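Local structure of Dye type peroxidase A (Streptomyces lividans 1326, 6GZW) at residues Ile245-Ser250 and Thr265-Glu270; Asp251-Pro254 and Gly260-Glu263; Arg58-Gly63 and Phe139-Ala144. The protein is a haem-containing dye-decolourising peroxidase that probably uses hydrogen peroxide to oxidise dyes and other substrates. All coordinates share one frame; numbering follows the deposited sequence.

From the N terminus, contact 3 comes first: the end of helix 43-61 meets helix 135-149, closing a long loop that contains strands 83-89 and 126-132 and helix 90-95, all in the N-terminal part of the Dyp-type peroxidase fold. Contact 1 opens later, just past helix 238-245, and closes before helix 285-288. Contact 2 lies within that span as a smaller inner loop between 251-254 and 260-263. Arg-247 of contact 1 reaches contact 2, its NH1 probably bonding to the O of Gly-252, so both belong to one irregular stretch of chain beside the haem. Contact 3 stands on the opposite side of the chain's centre from contact 1, about 40 Å away between contact centres.

Contact 1 (Ile245-Ser250 and Thr265-Glu270); sequences IGRRKS and TEMDLE
Arg-247 and Met-267 meet where a guanidinium is covered on one face by a thioether methyl. From CB, the arginine chain sets CG anti to the carbonyl carbon (chi1 -73°), beside the backbone N, and runs out extended to NE; the side chain also touches Ala-286 of helix 285-288. At NE the methionine arrives: its CE lies 4.1 Å from Arg-247 NE. The methionine gets there by bending at its last torsion (chi3 -88°), which also sets CE 3.8 Å from the backbone O of Gly-246. Beyond NE the two nitrogens diverge. NH1 is bonded to the backbone O of Gly-252, and CD of Pro-254 lies close to it, while NH2 gives a 2.9 Å bond to the O of water 1, which sits in the guanidinium plane at its edge and passes a hydrogen bond on to the O of Thr-265. The two polar partners probably fix the turn of the group, with the methyl resting over one face. Gly-246, at positive phi, lets the chain leave its helix here. The contact lies in the long coil following helix 238-245; Met-267 and Arg-247 both pack on helix 285-288, and Arg-247 and Ile-245 touch the haem.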
loop_
_atom_site.group_PDB
_atom_site.type_symbol
_atom_site.label_atom_id
_atom_site.label_comp_id
_atom_site.label_asym_id
_atom_site.label_seq_id
_atom_site.Cartn_x
_atom_site.Cartn_y
_atom_site.Cartn_z
ATOM N N ILE A 245 -25.265 1.422 -10.303
ATOM C CA ILE A 245 -24.336 1.061 -11.394
ATOM C C ILE A 245 -25.073 0.507 -12.617
ATOM O O ILE A 245 -24.677 0.796 -13.735
ATOM C CB ILE A 245 -23.296 0.019 -10.909
ATOM C CG1 ILE A 245 -22.439 0.598 -9.786
ATOM C CG2 ILE A 245 -22.440 -0.489 -12.066
ATOM C CD1 ILE A 245 -21.642 1.835 -10.174
ATOM N N GLY A 246 -26.121 -0.292 -12.400
ATOM C CA GLY A 246 -26.754 -1.037 -13.501
ATOM C C GLY A 246 -26.153 -2.407 -13.795
ATOM O O GLY A 246 -26.484 -3.060 -14.811
ATOM N N ARG A 247 -25.280 -2.873 -12.894
ATOM C CA ARG A 247 -24.659 -4.174 -12.980
ATOM C C ARG A 247 -24.632 -4.810 -11.589
ATOM O O ARG A 247 -24.596 -4.115 -10.576
ATOM C CB ARG A 247 -23.222 -4.069 -13.496
ATOM C CG ARG A 247 -23.136 -3.750 -14.970
ATOM C CD ARG A 247 -21.729 -3.475 -15.459
ATOM N NE ARG A 247 -21.681 -3.231 -16.909
ATOM C CZ ARG A 247 -21.731 -4.187 -17.847
ATOM N NH1 ARG A 247 -21.845 -5.464 -17.527
ATOM N NH2 ARG A 247 -21.637 -3.847 -19.148
ATOM N N ARG A 248 -24.687 -6.133 -11.550
ATOM C CA ARG A 248 -24.707 -6.878 -10.317
ATOM C C ARG A 248 -23.332 -6.874 -9.660
ATOM O O ARG A 248 -22.301 -6.919 -10.340
ATOM C CB ARG A 248 -25.116 -8.332 -10.576
ATOM C CG ARG A 248 -26.478 -8.486 -11.236
ATOM C CD ARG A 248 -27.036 -9.892 -11.060
ATOM N NE ARG A 248 -26.367 -10.908 -11.887
ATOM C CZ ARG A 248 -26.894 -11.511 -12.960
ATOM N NH1 ARG A 248 -28.119 -11.198 -13.407
ATOM N NH2 ARG A 248 -26.192 -12.450 -13.599
ATOM N N LYS A 249 -23.324 -6.867 -8.335
ATOM C CA LYS A 249 -22.070 -6.908 -7.576
ATOM C C LYS A 249 -21.454 -8.301 -7.612
ATOM O O LYS A 249 -20.219 -8.420 -7.671
ATOM C CB LYS A 249 -22.273 -6.457 -6.126
ATOM C CG LYS A 249 -22.764 -5.021 -5.995
ATOM C CD LYS A 249 -22.647 -4.471 -4.573
ATOM C CE LYS A 249 -21.261 -3.958 -4.257
ATOM N NZ LYS A 249 -21.127 -3.658 -2.816
ATOM N N SER A 250 -22.280 -9.343 -7.568
ATOM C CA SER A 250 -21.744 -10.710 -7.496
ATOM C C SER A 250 -20.823 -11.046 -8.687
ATOM O O SER A 250 -19.715 -11.550 -8.515
ATOM C CB SER A 250 -22.881 -11.734 -7.398
ATOM O OG SER A 250 -23.819 -11.551 -8.442
ATOM N N THR A 265 -22.054 -10.386 -20.825
ATOM C CA THR A 265 -23.357 -10.408 -21.478
ATOM C C THR A 265 -23.732 -8.981 -21.894
ATOM O O THR A 265 -23.592 -8.016 -21.118
ATOM C CB THR A 265 -24.409 -10.987 -20.538
ATOM O OG1 THR A 265 -24.110 -12.358 -20.279
ATOM C CG2 THR A 265 -25.840 -10.898 -21.151
ATOM N N GLU A 266 -24.214 -8.825 -23.120
ATOM C CA GLU A 266 -24.523 -7.485 -23.625
ATOM C C GLU A 266 -25.718 -6.899 -22.847
ATOM O O GLU A 266 -26.724 -7.596 -22.582
ATOM C CB GLU A 266 -24.842 -7.531 -25.133
ATOM C CG GLU A 266 -23.632 -7.728 -26.047
ATOM C CD GLU A 266 -22.653 -6.578 -26.033
ATOM O OE1 GLU A 266 -23.032 -5.429 -25.695
ATOM O OE2 GLU A 266 -21.484 -6.833 -26.360
ATOM N N MET A 267 -25.600 -5.635 -22.457
ATOM C CA MET A 267 -26.648 -4.918 -21.722
ATOM C C MET A 267 -27.817 -4.625 -22.666
ATOM O O MET A 267 -27.597 -4.282 -23.827
ATOM C CB MET A 267 -26.100 -3.595 -21.197
ATOM C CG MET A 267 -26.990 -2.880 -20.201
ATOM S SD MET A 267 -26.268 -1.306 -19.635
ATOM C CE MET A 267 -25.309 -1.963 -18.262
ATOM N N ASP A 268 -29.040 -4.791 -22.162
ATOM C CA ASP A 268 -30.230 -4.420 -22.905
ATOM C C ASP A 268 -30.786 -3.125 -22.282
ATOM O O ASP A 268 -31.335 -3.127 -21.187
ATOM C CB ASP A 268 -31.247 -5.559 -22.849
ATOM C CG ASP A 268 -32.485 -5.279 -23.671
ATOM O OD1 ASP A 268 -32.787 -4.105 -23.945
ATOM O OD2 ASP A 268 -33.173 -6.258 -24.011
ATOM N N LEU A 269 -30.617 -2.035 -23.013
ATOM C CA LEU A 269 -30.931 -0.690 -22.549
ATOM C C LEU A 269 -32.426 -0.366 -22.630
ATOM O O LEU A 269 -32.862 0.642 -22.078
ATOM C CB LEU A 269 -30.157 0.319 -23.367
ATOM C CG LEU A 269 -28.633 0.226 -23.255
ATOM C CD1 LEU A 269 -27.960 1.012 -24.376
ATOM C CD2 LEU A 269 -28.176 0.737 -21.912
ATOM N N GLU A 270 -33.190 -1.185 -23.346
ATOM C CA GLU A 270 -34.645 -0.955 -23.484
ATOM C C GLU A 270 -35.506 -1.847 -22.587
ATOM O O GLU A 270 -36.711 -1.577 -22.433
ATOM C CB GLU A 270 -35.077 -1.100 -24.956
ATOM C CG GLU A 270 -34.732 0.090 -25.852
ATOM C CD GLU A 270 -33.271 0.173 -26.245
ATOM O OE1 GLU A 270 -32.721 -0.839 -26.723
ATOM O OE2 GLU A 270 -32.674 1.267 -26.096
HETATM O O HOH W 1 -21.768 -5.840 -21.209
#

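Contact 2 (Asp251-Pro254 and Gly260-Glu263); sequences DGAP and GATE
Ala-253 lies against the backbone of Ala-261 and Thr-262, its CB 3.4 Å from the O of Thr-262 and 4.1 Å from the CB of Ala-261. The CA of Ala-253 also directs a C-H at that same Thr-262 oxygen, and Pro-254 CD adds to the cover there. A second CA-H...O contact runs the other way, from Glu-263 CA to the O of Gly-252 at 3.5 Å. Direct contact is therefore made by small groups and backbone, and the conventional polar link is water 2, which donates to the O of Asp-251 (2.7 Å) and accepts from the N of Glu-263 (2.9 Å). A CB at Gly-252 would probably sit tight against that of Glu-263, and the positive phi of this residue also suits glycine.

The next shell fixes these pieces. Asp-251 OD1 takes the N-H of Ala-253 from above the carboxylate plane, 58° out of it. Its OD2 stands 3.3 Å from the O of Ala-261, an approach of two acceptors that the salt bridge from Arg-248 to OD2 probably eases. Glu-263 holds CG between its backbone N and carbonyl carbon (chi1 71°) and runs extended beyond it, carrying the carboxylate off to the hydroxyls of Thr-185 and Thr-174. The bond from Ala-253 N to the carboxylate two residues earlier defines an Asx turn at Asp-251 to Ala-253, within the irregular chain between helices 238-245 and 285-288, beside the haem pocket.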
loop_
_atom_site.group_PDB
_atom_site.type_symbol
_atom_site.label_atom_id
_atom_site.label_comp_id
_atom_site.label_asym_id
_atom_site.label_seq_id
_atom_site.Cartn_x
_atom_site.Cartn_y
_atom_site.Cartn_z
ATOM N N ASP A 251 -21.326 -10.782 -9.889
ATOM C CA ASP A 251 -20.678 -11.248 -11.131
ATOM C C ASP A 251 -20.474 -10.173 -12.196
ATOM O O ASP A 251 -19.929 -10.464 -13.261
ATOM C CB ASP A 251 -21.475 -12.432 -11.698
ATOM C CG ASP A 251 -22.882 -12.050 -12.167
ATOM O OD1 ASP A 251 -23.312 -10.886 -12.030
ATOM O OD2 ASP A 251 -23.596 -12.945 -12.672
ATOM N N GLY A 252 -20.896 -8.941 -11.917
ATOM C CA GLY A 252 -20.748 -7.843 -12.870
ATOM C C GLY A 252 -21.658 -7.871 -14.069
ATOM O O GLY A 252 -21.491 -7.065 -14.971
ATOM N N ALA A 253 -22.678 -8.725 -14.060
ATOM C CA ALA A 253 -23.594 -8.818 -15.215
ATOM C C ALA A 253 -24.514 -7.600 -15.261
ATOM O O ALA A 253 -24.871 -7.040 -14.225
ATOM C CB ALA A 253 -24.429 -10.077 -15.110
ATOM N N PRO A 254 -24.941 -7.197 -16.476
ATOM C CA PRO A 254 -25.970 -6.169 -16.553
ATOM C C PRO A 254 -27.233 -6.632 -15.853
ATOM O O PRO A 254 -27.531 -7.840 -15.868
ATOM C CB PRO A 254 -26.215 -6.000 -18.063
ATOM C CG PRO A 254 -25.648 -7.211 -18.690
ATOM C CD PRO A 254 -24.550 -7.716 -17.795
ATOM N N GLY A 260 -28.253 -16.733 -16.008
ATOM C CA GLY A 260 -27.162 -17.193 -16.831
ATOM C C GLY A 260 -26.209 -16.131 -17.325
ATOM O O GLY A 260 -25.166 -16.469 -17.880
ATOM N N ALA A 261 -26.560 -14.859 -17.138
ATOM C CA ALA A 261 -25.739 -13.776 -17.675
ATOM C C ALA A 261 -24.478 -13.642 -16.837
ATOM O O ALA A 261 -24.494 -13.929 -15.645
ATOM C CB ALA A 261 -26.508 -12.468 -17.652
ATOM N N THR A 262 -23.414 -13.171 -17.468
ATOM C CA THR A 262 -22.146 -12.849 -16.799
ATOM C C THR A 262 -21.749 -11.419 -17.142
ATOM O O THR A 262 -22.464 -10.719 -17.842
ATOM C CB THR A 262 -21.056 -13.836 -17.261
ATOM O OG1 THR A 262 -20.774 -13.643 -18.656
ATOM C CG2 THR A 262 -21.517 -15.285 -17.010
ATOM N N GLU A 263 -20.576 -10.976 -16.669
ATOM C CA GLU A 263 -20.127 -9.618 -16.923
ATOM C C GLU A 263 -20.088 -9.226 -18.409
ATOM O O GLU A 263 -20.382 -8.076 -18.734
ATOM C CB GLU A 263 -18.747 -9.368 -16.263
ATOM C CG GLU A 263 -17.609 -10.090 -16.947
ATOM C CD GLU A 263 -16.251 -9.867 -16.292
ATOM O OE1 GLU A 263 -15.914 -8.720 -15.924
ATOM O OE2 GLU A 263 -15.500 -10.864 -16.226
HETATM O O HOH W 2 -19.181 -12.623 -14.720
#

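Contact 3 (Arg58-Gly63 and Phe139-Ala144); sequences RRLMAG and FHALRA
Within 58-63, Leu-60 alone reaches residues 139-144 of helix 135-149, and its branches enter a shallow site formed by His-140, Ala-141 and Ala-144. The apolar part centres on CD2, which lies 3.6 Å from the CA of Ala-141 and 3.9 Å from its CB, with the CB of Ala-144 one helical turn on at 4.1 Å. Since both partners are alanines, the methyl can come right down onto the helix backbone.

The aromatic part involves the imidazole of His-140. Leu-60 CG sits 3.7 Å from its CE1, and CD2 is equally near ND1. Having CG anti to the backbone N (chi1 170°) carries the ring out to the leucine, which it crosses at a slant, while its NE2 is hydrogen-bonded to Asp-70, which probably limits rotation of the imidazole. Replacing Leu-60 with alanine removes CG and both methyls, which would probably open a gap between the helices and leave ND1 and CE1 of His-140 without their packing partner.

Polar bonds shape the helix end itself. Gly-63 N bonds to the O of Leu-60 at 3.0 Å and Glu-64 N to the O of Arg-59, a Schellman motif with Gly-63 at the C-prime position. In the same last turn, Arg-58 NH2 lies over the face of the Arg-59 guanidinium, and both arginines are salt-bridged to Asp-55.

Leu-60 also touches Leu-82, while helix 135-149 rests through Ala-141 and Leu-142 on strand 126-132, and through Leu-142 on strand 29-37. Arg-143 makes salt bridges to Glu-234 and Asp-231 of the second subunit, so this helix lies between helix 43-61, the sheet and the dimer partner.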
loop_
_atom_site.group_PDB
_atom_site.type_symbol
_atom_site.label_atom_id
_atom_site.label_comp_id
_atom_site.label_asym_id
_atom_site.label_seq_id
_atom_site.Cartn_x
_atom_site.Cartn_y
_atom_site.Cartn_z
ATOM N N ARG A 58 14.323 2.592 -17.842
ATOM C CA ARG A 58 14.839 1.488 -18.633
ATOM C C ARG A 58 15.524 0.446 -17.764
ATOM O O ARG A 58 15.212 -0.746 -17.825
ATOM C CB ARG A 58 15.792 2.002 -19.716
ATOM C CG ARG A 58 16.139 0.992 -20.810
ATOM C CD ARG A 58 17.437 0.244 -20.584
ATOM N NE ARG A 58 18.559 1.143 -20.299
ATOM C CZ ARG A 58 19.715 0.759 -19.774
ATOM N NH1 ARG A 58 19.943 -0.525 -19.482
ATOM N NH2 ARG A 58 20.629 1.670 -19.506
ATOM N N ARG A 59 16.443 0.887 -16.893
ATOM C CA ARG A 59 17.142 -0.060 -16.037
ATOM C C ARG A 59 16.203 -0.760 -15.093
ATOM O O ARG A 59 16.218 -2.005 -14.979
ATOM C CB ARG A 59 18.216 0.642 -15.202
ATOM C CG ARG A 59 19.408 1.194 -15.985
ATOM C CD ARG A 59 20.270 2.169 -15.162
ATOM N NE ARG A 59 21.211 2.893 -16.019
ATOM C CZ ARG A 59 22.372 2.406 -16.480
ATOM N NH1 ARG A 59 22.830 1.204 -16.136
ATOM N NH2 ARG A 59 23.092 3.152 -17.315
ATOM N N LEU A 60 15.400 0.036 -14.383
ATOM C CA LEU A 60 14.568 -0.539 -13.326
ATOM C C LEU A 60 13.497 -1.476 -13.879
ATOM O O LEU A 60 13.216 -2.512 -13.282
ATOM C CB LEU A 60 13.953 0.560 -12.461
ATOM C CG LEU A 60 14.819 0.969 -11.263
ATOM C CD1 LEU A 60 16.256 1.348 -11.609
ATOM C CD2 LEU A 60 14.129 2.112 -10.560
ATOM N N MET A 61 12.932 -1.134 -15.038
ATOM C CA MET A 61 11.931 -2.024 -15.666
ATOM C C MET A 61 12.525 -3.366 -16.115
ATOM O O MET A 61 11.822 -4.363 -16.232
ATOM C CB MET A 61 11.207 -1.334 -16.826
ATOM C CG MET A 61 10.241 -0.256 -16.374
ATOM S SD MET A 61 9.383 0.515 -17.744
ATOM C CE MET A 61 8.631 -0.947 -18.461
ATOM N N ALA A 62 13.845 -3.404 -16.317
ATOM C CA ALA A 62 14.536 -4.651 -16.630
ATOM C C ALA A 62 15.011 -5.408 -15.392
ATOM O O ALA A 62 15.675 -6.428 -15.489
ATOM C CB ALA A 62 15.691 -4.356 -17.568
ATOM N N GLY A 63 14.621 -4.943 -14.210
ATOM C CA GLY A 63 15.043 -5.575 -12.959
ATOM C C GLY A 63 16.489 -5.269 -12.589
ATOM O O GLY A 63 17.042 -5.922 -11.693
ATOM N N PHE A 139 8.415 1.066 -4.614
ATOM C CA PHE A 139 8.973 2.155 -3.806
ATOM C C PHE A 139 10.364 2.567 -4.311
ATOM O O PHE A 139 10.678 3.746 -4.479
ATOM C CB PHE A 139 9.079 1.802 -2.342
ATOM C CG PHE A 139 9.603 2.945 -1.526
ATOM C CD1 PHE A 139 8.766 3.981 -1.154
ATOM C CD2 PHE A 139 10.968 3.061 -1.252
ATOM C CE1 PHE A 139 9.254 5.109 -0.501
ATOM C CE2 PHE A 139 11.456 4.180 -0.602
ATOM C CZ PHE A 139 10.615 5.194 -0.193
ATOM N N HIS A 140 11.172 1.564 -4.582
ATOM C CA HIS A 140 12.521 1.799 -5.100
ATOM C C HIS A 140 12.460 2.643 -6.376
ATOM O O HIS A 140 13.242 3.568 -6.530
ATOM C CB HIS A 140 13.203 0.462 -5.358
ATOM C CG HIS A 140 14.500 0.532 -6.103
ATOM N ND1 HIS A 140 14.609 0.213 -7.442
ATOM C CD2 HIS A 140 15.756 0.792 -5.676
ATOM C CE1 HIS A 140 15.878 0.328 -7.809
ATOM N NE2 HIS A 140 16.593 0.678 -6.756
ATOM N N ALA A 141 11.508 2.357 -7.274
ATOM C CA ALA A 141 11.338 3.176 -8.467
ATOM C C ALA A 141 10.843 4.598 -8.177
ATOM O O ALA A 141 11.350 5.583 -8.722
ATOM C CB ALA A 141 10.427 2.478 -9.445
ATOM N N LEU A 142 9.858 4.737 -7.295
ATOM C CA LEU A 142 9.411 6.078 -6.877
ATOM C C LEU A 142 10.558 6.920 -6.337
ATOM O O LEU A 142 10.751 8.075 -6.719
ATOM C CB LEU A 142 8.325 5.974 -5.801
ATOM C CG LEU A 142 7.885 7.288 -5.131
ATOM C CD1 LEU A 142 7.295 8.294 -6.111
ATOM C CD2 LEU A 142 6.937 7.004 -3.991
ATOM N N ARG A 143 11.314 6.339 -5.436
ATOM C CA ARG A 143 12.410 7.044 -4.818
ATOM C C ARG A 143 13.492 7.403 -5.835
ATOM O O ARG A 143 14.055 8.506 -5.808
ATOM C CB ARG A 143 12.964 6.178 -3.681
ATOM C CG ARG A 143 14.101 6.798 -2.862
ATOM C CD ARG A 143 13.762 8.164 -2.277
ATOM N NE ARG A 143 14.833 8.666 -1.410
ATOM C CZ ARG A 143 14.849 9.849 -0.790
ATOM N NH1 ARG A 143 13.877 10.731 -0.926
ATOM N NH2 ARG A 143 15.883 10.149 -0.007
ATOM N N ALA A 144 13.773 6.489 -6.771
ATOM C CA ALA A 144 14.802 6.763 -7.780
ATOM C C ALA A 144 14.383 7.876 -8.728
ATOM O O ALA A 144 15.183 8.782 -9.034
ATOM C CB ALA A 144 15.151 5.500 -8.518
#